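Protein (CD58) (Homo sapiens, PDB 1CCZ) binds the T-lymphocyte receptor CD2 as a cell-surface glycoprotein of the immunoglobulin superfamily, and so probably mediates adhesion between immune cells. Local coordinates at residues L23-W28 / E37-E42. Numbering follows the deposited sequence.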
loop_
_atom_site.group_PDB
_atom_site.type_symbol
_atom_site.label_atom_id
_atom_site.label_comp_id
_atom_site.label_asym_id
_atom_site.label_seq_id
_atom_site.Cartn_x
_atom_site.Cartn_y
_atom_site.Cartn_z
ATOM N N LEU A 23 18.750 -14.296 17.877
ATOM C CA LEU A 23 19.326 -13.035 18.278
ATOM C C LEU A 23 19.239 -12.972 19.790
ATOM O O LEU A 23 18.276 -13.473 20.367
ATOM C CB LEU A 23 18.512 -11.900 17.663
ATOM C CG LEU A 23 18.731 -11.697 16.158
ATOM C CD1 LEU A 23 18.262 -12.917 15.374
ATOM C CD2 LEU A 23 17.977 -10.450 15.704
ATOM N N LYS A 24 20.240 -12.388 20.439
ATOM C CA LYS A 24 20.180 -12.249 21.884
ATOM C C LYS A 24 19.493 -10.923 22.130
ATOM O O LYS A 24 18.651 -10.802 23.011
ATOM C CB LYS A 24 21.572 -12.228 22.514
ATOM C CG LYS A 24 21.951 -13.523 23.194
ATOM C CD LYS A 24 22.504 -14.496 22.166
ATOM C CE LYS A 24 22.297 -15.951 22.579
ATOM N NZ LYS A 24 22.505 -16.186 24.050
ATOM N N GLU A 25 19.867 -9.922 21.344
ATOM C CA GLU A 25 19.288 -8.600 21.463
ATOM C C GLU A 25 19.001 -8.058 20.070
ATOM O O GLU A 25 19.621 -8.476 19.096
ATOM C CB GLU A 25 20.240 -7.667 22.203
ATOM C CG GLU A 25 20.605 -8.162 23.591
ATOM C CD GLU A 25 21.607 -7.256 24.273
ATOM O OE1 GLU A 25 22.820 -7.365 23.969
ATOM O OE2 GLU A 25 21.185 -6.422 25.106
ATOM N N VAL A 26 18.039 -7.143 19.977
ATOM C CA VAL A 26 17.678 -6.552 18.695
ATOM C C VAL A 26 17.115 -5.173 18.932
ATOM O O VAL A 26 16.455 -4.934 19.932
ATOM C CB VAL A 26 16.630 -7.422 17.918
ATOM C CG1 VAL A 26 15.352 -7.519 18.676
ATOM C CG2 VAL A 26 16.339 -6.801 16.586
ATOM N N LEU A 27 17.404 -4.253 18.026
ATOM C CA LEU A 27 16.901 -2.892 18.141
ATOM C C LEU A 27 16.297 -2.459 16.787
ATOM O O LEU A 27 16.900 -2.687 15.723
ATOM C CB LEU A 27 18.036 -1.940 18.524
ATOM C CG LEU A 27 17.706 -0.449 18.606
ATOM C CD1 LEU A 27 16.655 -0.202 19.674
ATOM C CD2 LEU A 27 18.959 0.331 18.937
ATOM N N TRP A 28 15.102 -1.861 16.836
ATOM C CA TRP A 28 14.430 -1.382 15.639
ATOM C C TRP A 28 14.304 0.116 15.742
ATOM O O TRP A 28 13.912 0.657 16.800
ATOM C CB TRP A 28 13.040 -1.984 15.512
ATOM C CG TRP A 28 13.062 -3.332 14.909
ATOM C CD1 TRP A 28 13.084 -4.525 15.572
ATOM C CD2 TRP A 28 13.032 -3.648 13.506
ATOM N NE1 TRP A 28 13.064 -5.563 14.673
ATOM C CE2 TRP A 28 13.032 -5.056 13.399
ATOM C CE3 TRP A 28 13.003 -2.877 12.334
ATOM C CZ2 TRP A 28 13.003 -5.716 12.164
ATOM C CZ3 TRP A 28 12.977 -3.534 11.105
ATOM C CH2 TRP A 28 12.976 -4.940 11.031
ATOM N N GLU A 37 12.752 -2.746 21.209
ATOM C CA GLU A 37 14.001 -3.465 21.426
ATOM C C GLU A 37 13.854 -4.676 22.338
ATOM O O GLU A 37 12.889 -4.786 23.080
ATOM C CB GLU A 37 15.030 -2.507 22.042
ATOM C CG GLU A 37 14.751 -2.220 23.485
ATOM C CD GLU A 37 15.547 -1.061 24.043
ATOM O OE1 GLU A 37 16.125 -0.274 23.277
ATOM O OE2 GLU A 37 15.593 -0.929 25.274
ATOM N N LEU A 38 14.804 -5.599 22.218
ATOM C CA LEU A 38 14.934 -6.777 23.077
ATOM C C LEU A 38 16.357 -6.495 23.569
ATOM O O LEU A 38 17.332 -6.683 22.837
ATOM C CB LEU A 38 14.910 -8.081 22.288
ATOM C CG LEU A 38 13.518 -8.549 21.853
ATOM C CD1 LEU A 38 13.642 -9.841 21.063
ATOM C CD2 LEU A 38 12.627 -8.752 23.077
ATOM N N GLU A 39 16.456 -5.986 24.791
ATOM C CA GLU A 39 17.731 -5.606 25.381
ATOM C C GLU A 39 17.892 -6.143 26.810
ATOM O O GLU A 39 17.036 -5.902 27.660
ATOM C CB GLU A 39 17.824 -4.076 25.399
ATOM C CG GLU A 39 19.172 -3.519 25.831
ATOM C CD GLU A 39 19.221 -2.014 25.757
ATOM O OE1 GLU A 39 19.406 -1.485 24.643
ATOM O OE2 GLU A 39 19.066 -1.362 26.809
ATOM N N ASN A 40 18.990 -6.858 27.069
ATOM C CA ASN A 40 19.244 -7.386 28.400
ATOM C C ASN A 40 18.048 -8.212 28.822
ATOM O O ASN A 40 17.601 -8.104 29.972
ATOM C CB ASN A 40 19.411 -6.251 29.411
ATOM C CG ASN A 40 20.575 -5.346 29.093
ATOM O OD1 ASN A 40 21.685 -5.820 28.835
ATOM N ND2 ASN A 40 20.334 -4.026 29.118
ATOM N N SER A 41 17.507 -8.997 27.892
ATOM C CA SER A 41 16.359 -9.870 28.181
ATOM C C SER A 41 15.035 -9.197 28.501
ATOM O O SER A 41 14.118 -9.828 29.035
ATOM C CB SER A 41 16.702 -10.802 29.332
ATOM O OG SER A 41 17.768 -11.654 28.955
ATOM N N GLU A 42 14.935 -7.916 28.194
ATOM C CA GLU A 42 13.708 -7.206 28.445
ATOM C C GLU A 42 13.191 -6.606 27.161
ATOM O O GLU A 42 13.961 -6.185 26.305
ATOM C CB GLU A 42 13.945 -6.091 29.439
ATOM C CG GLU A 42 14.624 -6.530 30.695
ATOM C CD GLU A 42 14.689 -5.406 31.671
ATOM O OE1 GLU A 42 15.376 -4.409 31.367
ATOM O OE2 GLU A 42 14.039 -5.501 32.734
HETATM O O HOH W 1 17.877 -9.582 25.403
#
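L38 and V26 face each other as an antiparallel hydrogen-bonded pair. L38 N donates to V26 O over 2.9 Å, and V26 N returns a bond to L38 O over 3.0 Å. On the face these two residues share, a single methyl does the touching: V26 CG1, set between its own backbone N and carbonyl carbon (chi1 63°), packs 3.7 Å from L38 CB and lies equally close to L38 CD1.

E25, just ahead of the first strand residue, carries the contact on to the tight turn at E39-E42, a type I' beta turn. Its CG stands anti to the carbonyl carbon (chi1 -58°) and the chain is extended beyond CG, which brings the carboxylate up to that turn. There N40 N donates to E25 OE2 over 3.0 Å, meeting the oxygen on its anti side and 29° out of the carboxylate plane. Nearby, a water links K24 O to S41 N. On the other face L27 and E37 lie side by side, with L27 CD1 3.6 Å from E37 OE1, while the E37 carboxylate forms salt bridges with R44 and K34.

The contact is the open end of the hairpin 26-30/33-39 in the N-terminal immunoglobulin-like domain. Strands 73-78 and 42-45 flank it in the sheet, and L55 of strand 53-55 packs against both V26 and L38.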